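Kinectin 1 (Kinesin receptor) (Legionella pneumophila, PDB 4MU6) is an effector of unknown molecular function, probably working at a membrane, and this chain is its N-terminal, almost wholly helical coiled-coil domain. Local coordinates at residues E12-H17 / Q253-I258; Q20-E25 / P261-E266; L37-I42 / K294-F299. One frame throughout, in Å; residues are numbered along the deposited sequence.

Interaction 1 of 3, residues E12-H17 / Q253-I258; sequences ELVTEH and QEADQI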
loop_
_atom_site.group_PDB
_atom_site.type_symbol
_atom_site.label_atom_id
_atom_site.label_comp_id
_atom_site.label_asym_id
_atom_site.label_seq_id
_atom_site.Cartn_x
_atom_site.Cartn_y
_atom_site.Cartn_z
ATOM N N GLU A 12 -34.946 -3.260 11.270
ATOM C CA GLU A 12 -34.746 -4.234 12.332
ATOM C C GLU A 12 -33.791 -3.709 13.416
ATOM O O GLU A 12 -33.941 -4.031 14.594
ATOM C CB GLU A 12 -34.215 -5.524 11.722
ATOM C CG GLU A 12 -34.200 -6.708 12.639
ATOM C CD GLU A 12 -33.684 -7.940 11.932
ATOM O OE1 GLU A 12 -33.760 -7.976 10.684
ATOM O OE2 GLU A 12 -33.188 -8.863 12.615
ATOM N N LEU A 13 -32.818 -2.893 13.024
ATOM C CA LEU A 13 -31.885 -2.332 14.004
ATOM C C LEU A 13 -32.586 -1.329 14.917
ATOM O O LEU A 13 -32.462 -1.394 16.144
ATOM C CB LEU A 13 -30.686 -1.672 13.320
ATOM C CG LEU A 13 -29.664 -1.014 14.258
ATOM C CD1 LEU A 13 -29.077 -2.036 15.193
ATOM C CD2 LEU A 13 -28.557 -0.350 13.469
ATOM N N VAL A 14 -33.320 -0.401 14.315
ATOM C CA VAL A 14 -34.035 0.610 15.088
ATOM C C VAL A 14 -35.038 -0.053 16.030
ATOM O O VAL A 14 -35.161 0.335 17.196
ATOM C CB VAL A 14 -34.728 1.628 14.162
ATOM C CG1 VAL A 14 -35.465 2.688 14.966
ATOM C CG2 VAL A 14 -33.682 2.284 13.243
ATOM N N THR A 15 -35.710 -1.086 15.534
ATOM C CA THR A 15 -36.706 -1.800 16.321
ATOM C C THR A 15 -36.073 -2.434 17.551
ATOM O O THR A 15 -36.616 -2.349 18.657
ATOM C CB THR A 15 -37.392 -2.902 15.494
ATOM O OG1 THR A 15 -38.114 -2.305 14.414
ATOM C CG2 THR A 15 -38.361 -3.687 16.356
ATOM N N GLU A 16 -34.924 -3.068 17.345
ATOM C CA GLU A 16 -34.212 -3.710 18.435
ATOM C C GLU A 16 -33.874 -2.674 19.493
ATOM O O GLU A 16 -34.034 -2.918 20.686
ATOM C CB GLU A 16 -32.945 -4.384 17.926
ATOM C CG GLU A 16 -32.206 -5.198 18.984
ATOM C CD GLU A 16 -30.787 -5.580 18.555
ATOM O OE1 GLU A 16 -30.408 -6.760 18.728
ATOM O OE2 GLU A 16 -30.047 -4.702 18.053
ATOM N N HIS A 17 -33.437 -1.501 19.050
ATOM C CA HIS A 17 -33.094 -0.436 19.987
ATOM C C HIS A 17 -34.314 0.217 20.652
ATOM O O HIS A 17 -34.236 0.681 21.789
ATOM C CB HIS A 17 -32.204 0.603 19.316
ATOM C CG HIS A 17 -30.801 0.133 19.101
ATOM N ND1 HIS A 17 -29.741 0.591 19.850
ATOM C CD2 HIS A 17 -30.287 -0.772 18.234
ATOM C CE1 HIS A 17 -28.631 -0.001 19.447
ATOM N NE2 HIS A 17 -28.935 -0.833 18.466
ATOM N N GLN A 253 -29.133 8.589 8.623
ATOM C CA GLN A 253 -30.244 9.408 8.172
ATOM C C GLN A 253 -31.515 8.582 7.998
ATOM O O GLN A 253 -32.591 9.033 8.347
ATOM C CB GLN A 253 -29.902 10.151 6.877
ATOM C CG GLN A 253 -31.034 11.023 6.355
ATOM C CD GLN A 253 -31.532 12.019 7.391
ATOM O OE1 GLN A 253 -30.774 12.473 8.253
ATOM N NE2 GLN A 253 -32.815 12.359 7.316
ATOM N N GLU A 254 -31.382 7.371 7.470
ATOM C CA GLU A 254 -32.522 6.472 7.321
ATOM C C GLU A 254 -33.157 6.120 8.668
ATOM O O GLU A 254 -34.378 6.249 8.861
ATOM C CB GLU A 254 -32.097 5.191 6.614
ATOM C CG GLU A 254 -33.169 4.617 5.707
ATOM C CD GLU A 254 -32.624 3.585 4.730
ATOM O OE1 GLU A 254 -31.423 3.665 4.377
ATOM O OE2 GLU A 254 -33.405 2.697 4.313
ATOM N N ALA A 255 -32.322 5.658 9.587
ATOM C CA ALA A 255 -32.741 5.310 10.930
ATOM C C ALA A 255 -33.412 6.493 11.610
ATOM O O ALA A 255 -34.358 6.313 12.373
ATOM C CB ALA A 255 -31.536 4.829 11.760
ATOM N N ASP A 256 -32.907 7.694 11.344
ATOM C CA ASP A 256 -33.525 8.919 11.837
ATOM C C ASP A 256 -34.948 9.048 11.294
ATOM O O ASP A 256 -35.879 9.356 12.033
ATOM C CB ASP A 256 -32.701 10.135 11.406
ATOM C CG ASP A 256 -33.343 11.456 11.804
ATOM O OD1 ASP A 256 -34.322 11.885 11.142
ATOM O OD2 ASP A 256 -32.856 12.073 12.773
ATOM N N GLN A 257 -35.107 8.812 9.994
ATOM C CA GLN A 257 -36.400 8.995 9.332
ATOM C C GLN A 257 -37.503 8.097 9.883
ATOM O O GLN A 257 -38.665 8.496 9.949
ATOM C CB GLN A 257 -36.265 8.748 7.828
ATOM C CG GLN A 257 -35.556 9.846 7.077
ATOM C CD GLN A 257 -36.370 11.120 7.022
ATOM O OE1 GLN A 257 -36.242 11.992 7.887
ATOM N NE2 GLN A 257 -37.219 11.236 6.004
ATOM N N ILE A 258 -37.135 6.886 10.280
ATOM C CA ILE A 258 -38.125 5.885 10.654
ATOM C C ILE A 258 -38.270 5.686 12.164
ATOM O O ILE A 258 -39.107 4.910 12.600
ATOM C CB ILE A 258 -37.787 4.524 10.025
ATOM C CG1 ILE A 258 -36.476 3.988 10.607
ATOM C CG2 ILE A 258 -37.714 4.638 8.504
ATOM C CD1 ILE A 258 -36.164 2.563 10.190
#

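Interaction 2 of 3, residues Q20-E25 / P261-E266; sequences QFLADE and PLFLEE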
loop_
_atom_site.group_PDB
_atom_site.type_symbol
_atom_site.label_atom_id
_atom_site.label_comp_id
_atom_site.label_asym_id
_atom_site.label_seq_id
_atom_site.Cartn_x
_atom_site.Cartn_y
_atom_site.Cartn_z
ATOM N N GLN A 20 -35.376 -2.354 23.328
ATOM C CA GLN A 20 -34.468 -2.310 24.470
ATOM C C GLN A 20 -34.806 -1.131 25.383
ATOM O O GLN A 20 -34.795 -1.251 26.611
ATOM C CB GLN A 20 -33.010 -2.249 24.001
ATOM C CG GLN A 20 -32.015 -2.086 25.130
ATOM C CD GLN A 20 -32.135 -3.187 26.160
ATOM O OE1 GLN A 20 -32.441 -4.336 25.828
ATOM N NE2 GLN A 20 -31.908 -2.844 27.422
ATOM N N PHE A 21 -35.129 0.001 24.768
ATOM C CA PHE A 21 -35.522 1.194 25.502
ATOM C C PHE A 21 -36.832 0.958 26.256
ATOM O O PHE A 21 -36.951 1.307 27.430
ATOM C CB PHE A 21 -35.670 2.344 24.511
ATOM C CG PHE A 21 -36.106 3.650 25.129
ATOM C CD1 PHE A 21 -37.456 3.962 25.251
ATOM C CD2 PHE A 21 -35.172 4.579 25.543
ATOM C CE1 PHE A 21 -37.861 5.169 25.790
ATOM C CE2 PHE A 21 -35.570 5.786 26.085
ATOM C CZ PHE A 21 -36.912 6.078 26.215
ATOM N N LEU A 22 -37.811 0.359 25.578
ATOM C CA LEU A 22 -39.110 0.104 26.189
ATOM C C LEU A 22 -39.083 -1.070 27.178
ATOM O O LEU A 22 -40.093 -1.376 27.805
ATOM C CB LEU A 22 -40.196 -0.079 25.118
ATOM C CG LEU A 22 -40.529 1.202 24.337
ATOM C CD1 LEU A 22 -41.421 0.948 23.119
ATOM C CD2 LEU A 22 -41.157 2.249 25.253
ATOM N N ALA A 23 -37.929 -1.721 27.323
ATOM C CA ALA A 23 -37.767 -2.744 28.354
ATOM C C ALA A 23 -37.763 -2.082 29.722
ATOM O O ALA A 23 -37.964 -2.733 30.738
ATOM C CB ALA A 23 -36.488 -3.526 28.146
ATOM N N ASP A 24 -37.518 -0.776 29.731
ATOM C CA ASP A 24 -37.575 0.041 30.940
ATOM C C ASP A 24 -39.005 0.083 31.509
ATOM O O ASP A 24 -39.918 0.647 30.913
ATOM C CB ASP A 24 -37.081 1.453 30.614
ATOM C CG ASP A 24 -36.741 2.261 31.845
ATOM O OD1 ASP A 24 -37.407 2.096 32.894
ATOM O OD2 ASP A 24 -35.801 3.077 31.757
ATOM N N GLU A 25 -39.192 -0.511 32.676
ATOM C CA GLU A 25 -40.517 -0.598 33.263
ATOM C C GLU A 25 -40.824 0.614 34.145
ATOM O O GLU A 25 -41.844 0.658 34.833
ATOM C CB GLU A 25 -40.648 -1.912 34.035
ATOM C CG GLU A 25 -40.261 -3.118 33.179
ATOM C CD GLU A 25 -40.691 -4.443 33.781
ATOM O OE1 GLU A 25 -41.635 -4.450 34.600
ATOM O OE2 GLU A 25 -40.088 -5.481 33.430
ATOM N N PRO A 261 -42.048 6.892 13.891
ATOM C CA PRO A 261 -43.238 6.053 13.669
ATOM C C PRO A 261 -43.091 4.657 14.287
ATOM O O PRO A 261 -44.076 4.097 14.771
ATOM C CB PRO A 261 -43.340 5.953 12.143
ATOM C CG PRO A 261 -42.523 7.114 11.607
ATOM C CD PRO A 261 -41.448 7.369 12.626
ATOM N N LEU A 262 -41.878 4.118 14.292
ATOM C CA LEU A 262 -41.654 2.797 14.867
ATOM C C LEU A 262 -41.855 2.837 16.374
ATOM O O LEU A 262 -42.433 1.923 16.969
ATOM C CB LEU A 262 -40.238 2.292 14.546
ATOM C CG LEU A 262 -39.980 1.662 13.174
ATOM C CD1 LEU A 262 -38.559 1.081 13.104
ATOM C CD2 LEU A 262 -41.010 0.580 12.880
ATOM N N PHE A 263 -41.381 3.909 16.992
ATOM C CA PHE A 263 -41.499 4.058 18.433
ATOM C C PHE A 263 -42.967 4.118 18.863
ATOM O O PHE A 263 -43.359 3.545 19.883
ATOM C CB PHE A 263 -40.782 5.321 18.890
ATOM C CG PHE A 263 -40.977 5.633 20.350
ATOM C CD1 PHE A 263 -40.220 4.986 21.318
ATOM C CD2 PHE A 263 -41.905 6.583 20.754
ATOM C CE1 PHE A 263 -40.387 5.277 22.671
ATOM C CE2 PHE A 263 -42.076 6.875 22.097
ATOM C CZ PHE A 263 -41.316 6.227 23.057
ATOM N N LEU A 264 -43.763 4.836 18.082
ATOM C CA LEU A 264 -45.186 4.973 18.361
ATOM C C LEU A 264 -45.868 3.598 18.329
ATOM O O LEU A 264 -46.637 3.260 19.230
ATOM C CB LEU A 264 -45.820 5.959 17.378
ATOM C CG LEU A 264 -46.804 6.950 18.007
ATOM C CD1 LEU A 264 -46.111 7.835 19.044
ATOM C CD2 LEU A 264 -47.503 7.793 16.935
ATOM N N GLU A 265 -45.555 2.799 17.312
ATOM C CA GLU A 265 -46.056 1.422 17.201
ATOM C C GLU A 265 -45.677 0.567 18.406
ATOM O O GLU A 265 -46.507 -0.155 18.973
ATOM C CB GLU A 265 -45.501 0.744 15.936
ATOM C CG GLU A 265 -46.073 1.248 14.624
ATOM C CD GLU A 265 -47.481 0.734 14.357
ATOM O OE1 GLU A 265 -47.876 -0.268 14.991
ATOM O OE2 GLU A 265 -48.192 1.334 13.516
ATOM N N GLU A 266 -44.408 0.630 18.791
ATOM C CA GLU A 266 -43.941 -0.219 19.871
ATOM C C GLU A 266 -44.456 0.256 21.214
ATOM O O GLU A 266 -44.569 -0.525 22.141
ATOM C CB GLU A 266 -42.415 -0.297 19.888
ATOM C CG GLU A 266 -41.848 -1.168 18.787
ATOM C CD GLU A 266 -42.298 -2.609 18.911
ATOM O OE1 GLU A 266 -42.461 -3.076 20.058
ATOM O OE2 GLU A 266 -42.495 -3.268 17.866
#

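Interaction 3 of 3, residues L37-I42 / K294-F299; sequences LSKAPI and KQHLEF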
loop_
_atom_site.group_PDB
_atom_site.type_symbol
_atom_site.label_atom_id
_atom_site.label_comp_id
_atom_site.label_asym_id
_atom_site.label_seq_id
_atom_site.Cartn_x
_atom_site.Cartn_y
_atom_site.Cartn_z
ATOM N N LEU A 37 -45.531 13.749 21.696
ATOM C CA LEU A 37 -45.746 15.087 21.175
ATOM C C LEU A 37 -44.643 15.575 20.232
ATOM O O LEU A 37 -44.898 16.367 19.327
ATOM C CB LEU A 37 -45.898 16.069 22.333
ATOM C CG LEU A 37 -47.239 15.964 23.042
ATOM C CD1 LEU A 37 -47.295 16.939 24.197
ATOM C CD2 LEU A 37 -48.348 16.241 22.042
ATOM N N SER A 38 -43.423 15.099 20.436
ATOM C CA SER A 38 -42.275 15.622 19.706
ATOM C C SER A 38 -42.307 15.365 18.198
ATOM O O SER A 38 -41.707 16.122 17.448
ATOM C CB SER A 38 -40.962 15.083 20.292
ATOM O OG SER A 38 -40.710 13.740 19.893
ATOM N N LYS A 39 -42.997 14.306 17.767
ATOM C CA LYS A 39 -42.924 13.842 16.375
ATOM C C LYS A 39 -41.493 13.884 15.808
ATOM O O LYS A 39 -41.268 14.318 14.681
ATOM C CB LYS A 39 -43.880 14.642 15.488
ATOM C CG LYS A 39 -45.313 14.623 15.995
ATOM C CD LYS A 39 -46.287 15.023 14.912
ATOM C CE LYS A 39 -46.213 14.055 13.762
ATOM N NZ LYS A 39 -46.964 14.609 12.639
ATOM N N ALA A 40 -40.535 13.432 16.607
ATOM C CA ALA A 40 -39.124 13.500 16.250
ATOM C C ALA A 40 -38.446 12.206 16.694
ATOM O O ALA A 40 -39.034 11.432 17.454
ATOM C CB ALA A 40 -38.482 14.708 16.922
ATOM N N PRO A 41 -37.228 11.929 16.188
ATOM C CA PRO A 41 -36.573 10.720 16.704
ATOM C C PRO A 41 -36.387 10.799 18.226
ATOM O O PRO A 41 -36.118 11.882 18.739
ATOM C CB PRO A 41 -35.215 10.700 15.967
ATOM C CG PRO A 41 -35.078 12.062 15.337
ATOM C CD PRO A 41 -36.464 12.552 15.089
ATOM N N ILE A 42 -36.594 9.692 18.938
ATOM C CA ILE A 42 -36.338 9.677 20.375
ATOM C C ILE A 42 -34.823 9.809 20.541
ATOM O O ILE A 42 -34.073 9.005 19.980
ATOM C CB ILE A 42 -36.820 8.370 21.056
ATOM C CG1 ILE A 42 -38.262 8.023 20.651
ATOM C CG2 ILE A 42 -36.635 8.464 22.579
ATOM C CD1 ILE A 42 -39.227 9.184 20.674
ATOM N N LYS A 294 -52.129 10.216 15.521
ATOM C CA LYS A 294 -52.483 9.240 14.495
ATOM C C LYS A 294 -53.601 9.722 13.550
ATOM O O LYS A 294 -53.618 9.383 12.362
ATOM C CB LYS A 294 -52.879 7.921 15.168
ATOM C CG LYS A 294 -52.445 6.672 14.412
ATOM C CD LYS A 294 -52.886 5.387 15.116
ATOM C CE LYS A 294 -52.710 4.181 14.199
ATOM N NZ LYS A 294 -53.141 2.907 14.825
ATOM N N GLN A 295 -54.529 10.507 14.083
ATOM C CA GLN A 295 -55.680 10.971 13.324
ATOM C C GLN A 295 -55.471 12.391 12.818
ATOM O O GLN A 295 -56.382 12.993 12.262
ATOM C CB GLN A 295 -56.941 10.900 14.188
ATOM C CG GLN A 295 -57.215 9.506 14.721
ATOM C CD GLN A 295 -58.342 9.483 15.741
ATOM O OE1 GLN A 295 -58.347 10.254 16.702
ATOM N NE2 GLN A 295 -59.310 8.607 15.523
ATOM N N HIS A 296 -54.262 12.909 13.017
ATOM C CA HIS A 296 -53.886 14.271 12.625
ATOM C C HIS A 296 -54.271 14.589 11.180
ATOM O O HIS A 296 -54.103 13.751 10.293
ATOM C CB HIS A 296 -52.373 14.436 12.790
ATOM C CG HIS A 296 -51.956 15.716 13.447
ATOM N ND1 HIS A 296 -52.827 16.766 13.663
ATOM C CD2 HIS A 296 -50.757 16.114 13.936
ATOM C CE1 HIS A 296 -52.179 17.754 14.253
ATOM N NE2 HIS A 296 -50.922 17.384 14.431
ATOM N N LEU A 297 -54.798 15.795 10.959
ATOM C CA LEU A 297 -55.175 16.258 9.617
ATOM C C LEU A 297 -53.977 16.785 8.802
ATOM O O LEU A 297 -54.044 16.854 7.583
ATOM C CB LEU A 297 -56.247 17.346 9.694
ATOM C CG LEU A 297 -57.710 16.973 9.981
ATOM C CD1 LEU A 297 -58.136 15.727 9.218
ATOM C CD2 LEU A 297 -57.927 16.806 11.466
ATOM N N GLU A 298 -52.905 17.176 9.483
ATOM C CA GLU A 298 -51.657 17.571 8.811
ATOM C C GLU A 298 -50.650 16.420 8.675
ATOM O O GLU A 298 -50.040 16.249 7.616
ATOM C CB GLU A 298 -50.987 18.748 9.532
ATOM C CG GLU A 298 -51.636 20.101 9.284
ATOM C CD GLU A 298 -50.896 21.235 9.977
ATOM O OE1 GLU A 298 -50.033 20.948 10.837
ATOM O OE2 GLU A 298 -51.177 22.412 9.659
ATOM N N PHE A 299 -50.473 15.646 9.748
ATOM C CA PHE A 299 -49.530 14.524 9.768
ATOM C C PHE A 299 -49.773 13.680 11.018
ATOM O O PHE A 299 -50.117 12.499 10.929
ATOM C CB PHE A 299 -48.081 15.047 9.725
ATOM C CG PHE A 299 -47.010 13.966 9.687
ATOM C CD1 PHE A 299 -47.329 12.613 9.603
ATOM C CD2 PHE A 299 -45.670 14.324 9.743
ATOM C CE1 PHE A 299 -46.336 11.650 9.581
ATOM C CE2 PHE A 299 -44.674 13.365 9.716
ATOM C CZ PHE A 299 -45.007 12.030 9.634
#

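Interaction 1 of 3, residues E12-H17 / Q253-I258
Val14, Ala255 and Ile258 meet chiefly through methyl groups, and no ring, amide or carboxylate lies between the two segments. The nearby flat group of note is the imidazole of His17, which has the carbonyl oxygen of its own helix, Leu13 O, in plane at its edge and uses ND1 for a hydrogen bond to Ser48 of helix 43-105. The motif is helix-on-helix packing in an all-helical bundle: helix 10-22 rests on the long helix 227-273 in the N-terminal coiled-coil domain.

Backbones come close here, with Val14 CA and Ala255 CA 6.4 Å apart, a spacing that suits alanine, whose single methyl hardly holds a neighbouring helix off. Val14, short, branched and stiff, suits so narrow a gap, offering a methyl without needing much space. Its chi1 of -180° sets CG2 anti to the carbonyl carbon and beside the backbone N, and this is the methyl that faces Ala255 and Ile258. Ile258, one turn beyond Ala255, brings in a longer arm; its CG1 sits between the backbone N and the carbonyl carbon, and an extended chi2 of 172° carries CD1 out to the valine. Val49 and Ile10 also pack on Ala255, while Leu262 and Asn259 continue the surface around Val14. Val14 CG2 is thus met by two carbons, Ala255 CB at 3.6 Å and Ile258 CD1 at 3.9 Å.

Interaction 2 of 3, residues Q20-E25 / P261-E266
Phe263 and Glu266, one helical turn apart, are the residues of 261-266 that meet Phe21 and Leu22 near the end of helix 10-22. The segment starts at a kink, for Pro261 has no N-H to bond back to the preceding turn. Leu262 then serves the same helix 10-22 a little earlier, packing on Val14, Thr15 and Ile18. At Phe263 the ring swings in, CG anti to the backbone N (chi1 174°), and one ring corner does double duty: Phe263 CE1 lies 4.0 Å from Phe21 CE1 and 4.1 Å from Leu22 CD2. The two aromatic rings approach obliquely, and both also lean on Ile45 of helix 43-105, where large flat side chains fill the junction of three helices.

Glu266 closes the walk. Its CB is 3.6 Å from Leu22 CD1, so the forked leucine spends one methyl on each of two successive turns. The glutamate chain, bent at chi2 (-62°), takes its carboxylate to a salt bridge with Lys269. No hydrogen bond joins the segments: a contact almost wholly of carbons depends on shape and the exclusion of water, while the acid contributes its aliphatic base and one carboxylate oxygen, OE2, is paired with Lys269 of the same helix.

Interaction 3 of 3, residues L37-I42 / K294-F299
Lys39 stretches across to Phe299 and ends over one face of its ring. The lysine is the first residue past helix 29-38, with positive phi (41°), and its CB points toward the 294-299 segment. From CB the chain runs outward through CG and CD, methylenes that meet nothing in that segment, before it bends at chi3 (61°). This bend turns the last two atoms over the phenyl group. CE makes a CH-pi contact, 4.2 Å from the centroid of the Phe299 ring and 18° off its normal. NZ follows over the same face, 3.5 Å from the Phe299 centroid, and cation-pi is an approximate description of the pair: Lys39 NZ to Phe299 CG, at 3.0 Å, is improbably short, and Phe299, the last residue modelled, is poorly ordered, so the fine geometry is doubtful.

Lysine suits the place because its long flexible chain can cross between two loops, and at this surface contact the ammonium probably keeps some access to solvent. NZ also comes within 4.3 Å of His296 CD2; a lysine ammonium so near would probably disfavour protonation of that imidazole, which meets the ring of Tyr292.

No strand takes part. Lys39 lies where three helices come together: it leaves the end of helix 29-38, touches Tyr260 of helix 227-273 and Ile293 of helix 280-294, and reaches the tail that follows the latter.

Interactions 1 and 2 join the same pair, helix 10-22 and helix 227-273, with centres about 12 Å apart; Leu262 bridges them by packing on Thr15 and Val14. Interaction 1 is buried and made of small aliphatic groups, while interaction 2, partly buried, brings in aromatic rings and the base of an acid. Interaction 3 differs in kind: it lies at the surface between two loops and rests on a lysine tip over a poorly ordered ring, whose detail is doubtful. It still adjoins the other two, through Pro41 against Asp256 and Ile42 against Phe263, so interaction 3 reaches from the packed helices out to the last modelled residues at the surface.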